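Local coordinates for protein enterotoxin SEN variant (Staphylococcus aureus, PDB 6KRY) that probably acts as a secreted superantigen and enterotoxin of the staphylococcal and streptococcal toxin family, at residues I48-I53 with K79-Y84; V144-L149 with F188-Y193. One frame throughout, in Å; residues are numbered along the deposited sequence.

Contact 1 of 2, residues I48-I53 with K79-Y84; sequences IILKDI and KNIDIY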
ATOM      1  N   ILE A  48     -11.124 -12.515   4.619  1.00 11.19           N
ATOM      2  CA  ILE A  48     -12.461 -12.086   4.880  1.00 10.89           C
ATOM      3  C   ILE A  48     -13.035 -11.506   3.583  1.00 11.00           C
ATOM      4  O   ILE A  48     -12.308 -11.003   2.727  1.00 11.90           O
ATOM      5  CB  ILE A  48     -12.506 -11.057   6.041  1.00 12.20           C
ATOM      6  CG1 ILE A  48     -11.824  -9.732   5.681  1.00 12.56           C
ATOM      7  CG2 ILE A  48     -11.946 -11.632   7.330  1.00 13.04           C
ATOM      8  CD1 ILE A  48     -11.785  -8.718   6.815  1.00 12.86           C
ATOM      9  N   ILE A  49     -14.359 -11.657   3.407  1.00 11.50           N
ATOM     10  CA  ILE A  49     -15.043 -11.233   2.229  1.00 12.68           C
ATOM     11  C   ILE A  49     -16.131 -10.232   2.592  1.00 12.38           C
ATOM     12  O   ILE A  49     -16.941 -10.441   3.496  1.00 11.95           O
ATOM     13  CB  ILE A  49     -15.575 -12.443   1.432  1.00 13.73           C
ATOM     14  CG1 ILE A  49     -14.402 -13.298   0.933  1.00 15.32           C
ATOM     15  CG2 ILE A  49     -16.453 -11.985   0.273  1.00 13.84           C
ATOM     16  CD1 ILE A  49     -14.788 -14.629   0.427  1.00 16.40           C
ATOM     17  N   LEU A  50     -16.112  -9.125   1.848  1.00 13.32           N
ATOM     18  CA  LEU A  50     -17.032  -8.007   1.975  1.00 14.96           C
ATOM     19  C   LEU A  50     -17.847  -7.849   0.696  1.00 15.75           C
ATOM     20  O   LEU A  50     -17.291  -7.898  -0.415  1.00 14.10           O
ATOM     21  CB  LEU A  50     -16.255  -6.720   2.206  1.00 15.88           C
ATOM     22  CG  LEU A  50     -15.480  -6.680   3.509  1.00 16.49           C
ATOM     23  CD1 LEU A  50     -14.047  -7.095   3.264  1.00 17.51           C
ATOM     24  CD2 LEU A  50     -15.580  -5.308   4.126  1.00 18.77           C
ATOM     25  N   LYS A  51     -19.155  -7.607   0.872  1.00 15.89           N
ATOM     26  CA  LYS A  51     -20.108  -7.427  -0.234  1.00 17.37           C
ATOM     27  C   LYS A  51     -20.292  -5.941  -0.551  1.00 18.25           C
ATOM     28  O   LYS A  51     -19.976  -5.101   0.249  1.00 17.49           O
ATOM     29  CB  LYS A  51     -21.461  -8.029   0.137  1.00 20.00           C
ATOM     30  CG  LYS A  51     -21.377  -9.464   0.626  1.00 21.91           C
ATOM     31  CD  LYS A  51     -20.503 -10.376  -0.236  1.00 23.50           C
ATOM     32  CE  LYS A  51     -20.433 -11.788   0.309  1.00 24.20           C
ATOM     33  NZ  LYS A  51     -21.552 -12.609  -0.205  1.00 28.27           N
ATOM     34  N   ASP A  52     -20.838  -5.659  -1.734  1.00 21.17           N
ATOM     35  CA  ASP A  52     -21.259  -4.307  -2.113  1.00 24.55           C
ATOM     36  C   ASP A  52     -20.069  -3.355  -1.991  1.00 22.93           C
ATOM     37  O   ASP A  52     -20.160  -2.260  -1.461  1.00 24.87           O
ATOM     38  CB  ASP A  52     -22.430  -3.793  -1.264  1.00 28.03           C
ATOM     39  CG  ASP A  52     -23.689  -4.648  -1.333  1.00 35.58           C
ATOM     40  OD1 ASP A  52     -23.701  -5.601  -2.128  1.00 43.95           O
ATOM     41  OD2 ASP A  52     -24.658  -4.359  -0.583  1.00 44.30           O
ATOM     42  N   ILE A  53     -18.934  -3.805  -2.489  1.00 19.79           N
ATOM     43  CA  ILE A  53     -17.810  -2.930  -2.722  1.00 20.57           C
ATOM     44  C   ILE A  53     -17.626  -2.840  -4.237  1.00 21.47           C
ATOM     45  O   ILE A  53     -17.109  -3.780  -4.847  1.00 20.53           O
ATOM     46  CB  ILE A  53     -16.533  -3.472  -2.078  1.00 18.96           C
ATOM     47  CG1 ILE A  53     -16.720  -3.813  -0.601  1.00 21.00           C
ATOM     48  CG2 ILE A  53     -15.368  -2.517  -2.325  1.00 18.80           C
ATOM     49  CD1 ILE A  53     -16.786  -2.632   0.284  1.00 22.77           C
ATOM     50  N   LYS A  79     -16.269  -7.302  12.128  1.00 15.43           N
ATOM     51  CA  LYS A  79     -16.160  -6.040  12.830  1.00 15.39           C
ATOM     52  C   LYS A  79     -16.273  -4.897  11.832  1.00 13.41           C
ATOM     53  O   LYS A  79     -15.970  -5.065  10.651  1.00 13.53           O
ATOM     54  CB  LYS A  79     -14.831  -5.985  13.592  1.00 18.29           C
ATOM     55  CG  LYS A  79     -14.631  -7.123  14.592  1.00 22.67           C
ATOM     56  CD  LYS A  79     -13.873  -6.749  15.836  1.00 28.15           C
ATOM     57  CE  LYS A  79     -13.473  -7.924  16.714  1.00 31.10           C
ATOM     58  NZ  LYS A  79     -14.518  -8.974  16.753  1.00 32.25           N
ATOM     59  N   ASN A  80     -16.658  -3.711  12.311  1.00 11.54           N
ATOM     60  CA  ASN A  80     -16.649  -2.530  11.450  1.00 11.14           C
ATOM     61  C   ASN A  80     -15.197  -2.151  11.144  1.00 10.22           C
ATOM     62  O   ASN A  80     -14.434  -1.957  12.078  1.00 10.22           O
ATOM     63  CB  ASN A  80     -17.383  -1.358  12.084  1.00 12.31           C
ATOM     64  CG  ASN A  80     -18.833  -1.626  12.447  1.00 13.08           C
ATOM     65  OD1 ASN A  80     -19.303  -1.101  13.459  1.00 19.22           O
ATOM     66  ND2 ASN A  80     -19.545  -2.448  11.703  1.00 13.21           N
ATOM     67  N   ILE A  81     -14.840  -2.034   9.861  1.00  9.91           N
ATOM     68  CA  ILE A  81     -13.476  -1.815   9.430  1.00  9.48           C
ATOM     69  C   ILE A  81     -13.438  -0.726   8.344  1.00 10.02           C
ATOM     70  O   ILE A  81     -14.401  -0.491   7.621  1.00  8.80           O
ATOM     71  CB  ILE A  81     -12.816  -3.137   8.947  1.00  9.33           C
ATOM     72  CG1 ILE A  81     -13.635  -3.844   7.858  1.00  9.14           C
ATOM     73  CG2 ILE A  81     -12.571  -4.100  10.088  1.00  9.48           C
ATOM     74  CD1 ILE A  81     -12.876  -5.021   7.230  1.00  9.11           C
ATOM     75  N   ASP A  82     -12.273  -0.101   8.244  1.00 10.61           N
ATOM     76  CA  ASP A  82     -11.853   0.704   7.090  1.00 10.92           C
ATOM     77  C   ASP A  82     -10.826  -0.096   6.288  1.00 10.78           C
ATOM     78  O   ASP A  82     -10.097  -0.927   6.826  1.00  9.37           O
ATOM     79  CB  ASP A  82     -11.230   2.045   7.484  1.00 12.49           C
ATOM     80  CG  ASP A  82     -12.162   2.973   8.252  1.00 14.95           C
ATOM     81  OD1 ASP A  82     -13.399   2.941   7.987  1.00 15.85           O
ATOM     82  OD2 ASP A  82     -11.647   3.697   9.141  1.00 16.79           O
ATOM     83  N   ILE A  83     -10.793   0.164   4.977  1.00 11.11           N
ATOM     84  CA  ILE A  83      -9.911  -0.554   4.117  1.00 11.74           C
ATOM     85  C   ILE A  83      -9.241   0.423   3.171  1.00 11.56           C
ATOM     86  O   ILE A  83      -9.916   1.202   2.501  1.00 12.82           O
ATOM     87  CB  ILE A  83     -10.658  -1.650   3.334  1.00 13.38           C
ATOM     88  CG1 ILE A  83     -11.482  -2.581   4.222  1.00 14.96           C
ATOM     89  CG2 ILE A  83      -9.669  -2.438   2.499  1.00 14.16           C
ATOM     90  CD1 ILE A  83     -12.968  -2.401   4.112  1.00 19.16           C
ATOM     91  N   TYR A  84      -7.912   0.309   3.048  1.00 11.02           N
ATOM     92  CA  TYR A  84      -7.190   1.140   2.162  1.00 11.77           C
ATOM     93  C   TYR A  84      -6.096   0.289   1.521  1.00 12.03           C
ATOM     94  O   TYR A  84      -5.281  -0.249   2.229  1.00 13.79           O
ATOM     95  CB  TYR A  84      -6.542   2.347   2.867  1.00 12.08           C
ATOM     96  CG  TYR A  84      -6.004   3.370   1.895  1.00 13.41           C
ATOM     97  CD1 TYR A  84      -4.849   3.115   1.167  1.00 14.76           C
ATOM     98  CD2 TYR A  84      -6.681   4.554   1.644  1.00 14.25           C
ATOM     99  CE1 TYR A  84      -4.389   4.004   0.203  1.00 16.97           C
ATOM    100  CE2 TYR A  84      -6.228   5.455   0.699  1.00 16.24           C
ATOM    101  CZ  TYR A  84      -5.068   5.186  -0.006  1.00 17.62           C
ATOM    102  OH  TYR A  84      -4.614   6.052  -0.961  1.00 23.37           O
TER

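Contact 2 of 2, residues V144-L149 with F188-Y193; sequences VTVQEL and FYYDLY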
ATOM      1  N   VAL A 144      -3.031   3.543  11.349  1.00  8.68           N
ATOM      2  CA  VAL A 144      -3.026   3.575   9.879  1.00  8.70           C
ATOM      3  C   VAL A 144      -2.109   2.459   9.385  1.00  8.45           C
ATOM      4  O   VAL A 144      -1.103   2.147  10.029  1.00  7.99           O
ATOM      5  CB  VAL A 144      -2.626   4.965   9.341  1.00  8.50           C
ATOM      6  CG1 VAL A 144      -1.179   5.322   9.642  1.00  9.23           C
ATOM      7  CG2 VAL A 144      -2.881   5.128   7.853  1.00  9.22           C
ATOM      8  N   THR A 145      -2.487   1.812   8.285  1.00  8.18           N
ATOM      9  CA  THR A 145      -1.595   0.785   7.754  1.00  8.54           C
ATOM     10  C   THR A 145      -0.409   1.444   7.044  1.00  8.75           C
ATOM     11  O   THR A 145      -0.520   2.532   6.445  1.00  8.50           O
ATOM     12  CB  THR A 145      -2.250  -0.214   6.805  1.00  8.62           C
ATOM     13  OG1 THR A 145      -2.662   0.509   5.649  1.00 10.61           O
ATOM     14  CG2 THR A 145      -3.375  -0.958   7.503  1.00  8.69           C
ATOM     15  N   VAL A 146       0.732   0.756   7.143  1.00  8.20           N
ATOM     16  CA  VAL A 146       1.880   1.164   6.377  1.00  9.06           C
ATOM     17  C   VAL A 146       1.501   1.198   4.891  1.00  8.72           C
ATOM     18  O   VAL A 146       1.934   2.088   4.134  1.00  8.73           O
ATOM     19  CB  VAL A 146       3.094   0.268   6.713  1.00  9.85           C
ATOM     20  CG1 VAL A 146       4.263   0.563   5.801  1.00 10.99           C
ATOM     21  CG2 VAL A 146       3.529   0.459   8.159  1.00 10.34           C
ATOM     22  N   GLN A 147       0.687   0.225   4.450  1.00  8.88           N
ATOM     23  CA  GLN A 147       0.305   0.178   3.054  1.00  9.09           C
ATOM     24  C   GLN A 147      -0.298   1.538   2.615  1.00  9.13           C
ATOM     25  O   GLN A 147       0.008   2.056   1.549  1.00  9.18           O
ATOM     26  CB  GLN A 147      -0.665  -0.973   2.807  1.00  8.90           C
ATOM     27  CG  GLN A 147      -1.136  -1.049   1.362  1.00  9.41           C
ATOM     28  CD  GLN A 147      -2.064  -2.184   1.011  1.00  9.07           C
ATOM     29  OE1 GLN A 147      -2.385  -2.352  -0.157  1.00  8.88           O
ATOM     30  NE2 GLN A 147      -2.491  -2.980   1.986  1.00 10.31           N
ATOM     31  N   GLU A 148      -1.182   2.096   3.440  1.00  9.16           N
ATOM     32  CA  GLU A 148      -1.834   3.377   3.109  1.00 10.34           C
ATOM     33  C   GLU A 148      -0.785   4.478   2.948  1.00 10.34           C
ATOM     34  O   GLU A 148      -0.811   5.222   1.966  1.00  9.72           O
ATOM     35  CB  GLU A 148      -2.870   3.759   4.153  1.00 10.77           C
ATOM     36  CG  GLU A 148      -3.497   5.113   3.880  1.00 11.67           C
ATOM     37  CD  GLU A 148      -4.722   5.430   4.728  1.00 12.96           C
ATOM     38  OE1 GLU A 148      -5.330   4.490   5.331  1.00 12.66           O
ATOM     39  OE2 GLU A 148      -5.033   6.638   4.818  1.00 13.47           O
ATOM     40  N   LEU A 149       0.133   4.573   3.911  1.00 10.31           N
ATOM     41  CA  LEU A 149       1.204   5.614   3.885  1.00 11.43           C
ATOM     42  C   LEU A 149       2.133   5.419   2.677  1.00 10.98           C
ATOM     43  O   LEU A 149       2.425   6.378   1.962  1.00 10.14           O
ATOM     44  CB  LEU A 149       2.018   5.592   5.185  1.00 12.00           C
ATOM     45  CG  LEU A 149       1.224   5.776   6.476  1.00 12.50           C
ATOM     46  CD1 LEU A 149       2.149   5.854   7.681  1.00 13.94           C
ATOM     47  CD2 LEU A 149       0.332   7.027   6.394  1.00 14.13           C
ATOM     48  N   PHE A 188      12.167   1.270   9.825  1.00 22.36           N
ATOM     49  CA  PHE A 188      12.240   0.214   8.822  1.00 21.90           C
ATOM     50  C   PHE A 188      12.035   0.848   7.453  1.00 20.16           C
ATOM     51  O   PHE A 188      11.536   1.980   7.359  1.00 17.73           O
ATOM     52  CB  PHE A 188      11.182  -0.862   9.066  1.00 22.03           C
ATOM     53  CG  PHE A 188       9.765  -0.345   9.097  1.00 21.49           C
ATOM     54  CD1 PHE A 188       9.254   0.234  10.238  1.00 22.00           C
ATOM     55  CD2 PHE A 188       8.951  -0.420   7.971  1.00 24.64           C
ATOM     56  CE1 PHE A 188       7.948   0.703  10.276  1.00 23.84           C
ATOM     57  CE2 PHE A 188       7.648   0.045   8.008  1.00 21.28           C
ATOM     58  CZ  PHE A 188       7.142   0.587   9.162  1.00 22.92           C
ATOM     59  N   TYR A 189      12.440   0.117   6.412  1.00 20.18           N
ATOM     60  CA  TYR A 189      12.369   0.637   5.099  1.00 19.72           C
ATOM     61  C   TYR A 189      11.861  -0.431   4.125  1.00 17.42           C
ATOM     62  O   TYR A 189      11.885  -1.612   4.433  1.00 15.80           O
ATOM     63  CB  TYR A 189      13.728   1.201   4.683  1.00 23.31           C
ATOM     64  CG  TYR A 189      14.772   0.194   4.258  1.00 27.04           C
ATOM     65  CD1 TYR A 189      15.695  -0.314   5.163  1.00 32.53           C
ATOM     66  CD2 TYR A 189      14.873  -0.216   2.936  1.00 28.65           C
ATOM     67  CE1 TYR A 189      16.675  -1.215   4.764  1.00 34.32           C
ATOM     68  CE2 TYR A 189      15.838  -1.116   2.525  1.00 30.51           C
ATOM     69  CZ  TYR A 189      16.760  -1.598   3.437  1.00 35.68           C
ATOM     70  OH  TYR A 189      17.728  -2.464   3.016  1.00 42.42           O
ATOM     71  N   TYR A 190      11.350   0.049   2.985  1.00 13.69           N
ATOM     72  CA  TYR A 190      11.112  -0.757   1.813  1.00 13.98           C
ATOM     73  C   TYR A 190      12.007  -0.259   0.672  1.00 13.59           C
ATOM     74  O   TYR A 190      12.256   0.951   0.538  1.00 13.86           O
ATOM     75  CB  TYR A 190       9.654  -0.675   1.367  1.00 14.54           C
ATOM     76  CG  TYR A 190       8.632  -1.209   2.339  1.00 15.59           C
ATOM     77  CD1 TYR A 190       8.827  -2.409   3.010  1.00 17.88           C
ATOM     78  CD2 TYR A 190       7.427  -0.559   2.525  1.00 15.83           C
ATOM     79  CE1 TYR A 190       7.895  -2.901   3.908  1.00 18.44           C
ATOM     80  CE2 TYR A 190       6.471  -1.047   3.395  1.00 16.73           C
ATOM     81  CZ  TYR A 190       6.697  -2.235   4.081  1.00 19.41           C
ATOM     82  OH  TYR A 190       5.762  -2.749   4.933  1.00 19.24           O
ATOM     83  N   ASP A 191      12.475  -1.200  -0.142  1.00 12.78           N
ATOM     84  CA  ASP A 191      13.194  -0.908  -1.330  1.00 12.91           C
ATOM     85  C   ASP A 191      12.168  -0.762  -2.452  1.00 12.34           C
ATOM     86  O   ASP A 191      11.442  -1.709  -2.754  1.00 13.34           O
ATOM     87  CB  ASP A 191      14.197  -2.032  -1.575  1.00 12.93           C
ATOM     88  CG  ASP A 191      14.976  -2.006  -2.877  1.00 15.00           C
ATOM     89  OD1 ASP A 191      14.660  -1.163  -3.773  1.00 14.91           O
ATOM     90  OD2 ASP A 191      15.921  -2.866  -3.001  1.00 15.24           O
ATOM     91  N   LEU A 192      12.148   0.408  -3.086  1.00 12.26           N
ATOM     92  CA  LEU A 192      11.207   0.752  -4.133  1.00 12.65           C
ATOM     93  C   LEU A 192      11.286  -0.184  -5.340  1.00 11.94           C
ATOM     94  O   LEU A 192      10.276  -0.342  -6.031  1.00 10.40           O
ATOM     95  CB  LEU A 192      11.424   2.203  -4.586  1.00 14.73           C
ATOM     96  CG  LEU A 192      11.121   3.287  -3.550  1.00 15.95           C
ATOM     97  CD1 LEU A 192      11.489   4.648  -4.106  1.00 17.48           C
ATOM     98  CD2 LEU A 192       9.660   3.250  -3.116  1.00 17.35           C
ATOM     99  N   TYR A 193      12.465  -0.758  -5.622  1.00 11.21           N
ATOM    100  CA  TYR A 193      12.647  -1.562  -6.817  1.00 12.06           C
ATOM    101  C   TYR A 193      12.708  -3.043  -6.467  1.00 14.41           C
ATOM    102  O   TYR A 193      13.080  -3.842  -7.305  1.00 15.32           O
ATOM    103  CB  TYR A 193      13.878  -1.051  -7.565  1.00 11.97           C
ATOM    104  CG  TYR A 193      13.652   0.323  -8.136  1.00 11.98           C
ATOM    105  CD1 TYR A 193      12.694   0.545  -9.104  1.00 11.51           C
ATOM    106  CD2 TYR A 193      14.377   1.411  -7.686  1.00 12.37           C
ATOM    107  CE1 TYR A 193      12.479   1.813  -9.632  1.00 12.08           C
ATOM    108  CE2 TYR A 193      14.153   2.689  -8.181  1.00 12.60           C
ATOM    109  CZ  TYR A 193      13.210   2.888  -9.162  1.00 11.79           C
ATOM    110  OH  TYR A 193      13.040   4.142  -9.636  1.00 12.27           O
TER

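Contact 1 of 2, residues I48-I53 with K79-Y84
Ile48 and Ile81 reach toward each other and meet tip to tip, Ile48 CD1 lying 3.9 Å from Ile81 CD1. Both isoleucines get there the same way: CG1 is tucked between the backbone N and the carbonyl carbon (chi1 67° in Ile48, 54° in Ile81), and an extended chi2 then carries CD1 straight out into the gap. Leu50 works next to this pair through one branch. Its CD2 meets Ile83 CD1 at 3.9 Å, again end to end, and slants past Ile81, whose CD1 is 4.1 Å from the same Leu50 CD2. Four methyl groups, one from each residue, therefore make the whole join, and all four residues are buried. The join is purely apolar: the axes of strands 48-50 and 81-84 come no nearer than 11.4 Å and cross at 91°, and only side-chain ends span the gap.

The loose, solvent-exposed parts are Asp52, past the corner at Lys51, and Lys79 at the start of the other segment; Lys51 itself forms a salt bridge with Glu98. On the far side of strand 81-84 the buried carboxylate of Asp82 is satisfied by hydrogen bonds, OD1 with Asn36 N and OD2 with Gln114 NE2. Within the core, Val65 packs against Ile48 and Leu50, while Ile81 touches Val107 and Ile83 touches Leu103, both on strand 100-109. Side chains from nearly perpendicular strands closing over a shared interior are characteristic of the small OB-fold beta-barrel, here the N-terminal domain of the superantigen fold.

Contact 2 of 2, residues V144-L149 with F188-Y193
In the beta-grasp domain of this toxin family a long helix packs across a mixed sheet, and here the first turn of that helix, 146-161, meets the sheet's edge strand, 188-191. Val146 makes the whole contact from the helix side. Its CG2 comes to the rim of the Phe188 ring, near the ring plane, 3.8 Å from Phe188 CZ. The other methyl, CG1, lies obliquely against Tyr190, 3.6 Å from Tyr190 CE2, and also reaches Phe188 CE2 at 4.1 Å. It is 3.7 Å from Tyr190 OH, so the valine sits by the phenol end of that ring. Phe188 and Tyr190, two residues apart on the strand, both send their side chains toward the helix, while Tyr189 between them meets Phe177.

Each segment also has its own local bond. Thr145 is the N-cap of the helix: its OG1 accepts from Glu148 N at 3.1 Å. At the end of the strand, Asp191 OD1 accepts from Tyr193 N at 2.9 Å in an Asx turn, the N-H arriving from above the carboxylate plane.

Phe188 has a cation-pi partner in Arg211, and Tyr190 runs on to Asp150 and Arg154 of the same helix. Val146 is further enclosed by Phe178 of strand 173-180, which pairs with 188-191, and by Val213 of strand 212-214.

Both contacts join elements through apolar side chains, but in different domains: contact 1 lies within the OB-fold range, contact 2 within the beta-grasp range. Contact 1 is wholly buried, aliphatic against aliphatic between two strands. Contact 2 sets a buried aliphatic residue from a helix against partly exposed aromatic rings of a strand, although its centre is about 7 Å from the centre of the chain, against about 16 Å for the centre of contact 1. The two centres are about 22 Å apart, yet the segments touch where the domains meet: Tyr84 CB is 3.5 Å from Glu148 OE1. Gln147 hydrogen-bonds across the same junction, OE1 with Leu86 N and NE2 with Tyr104 O.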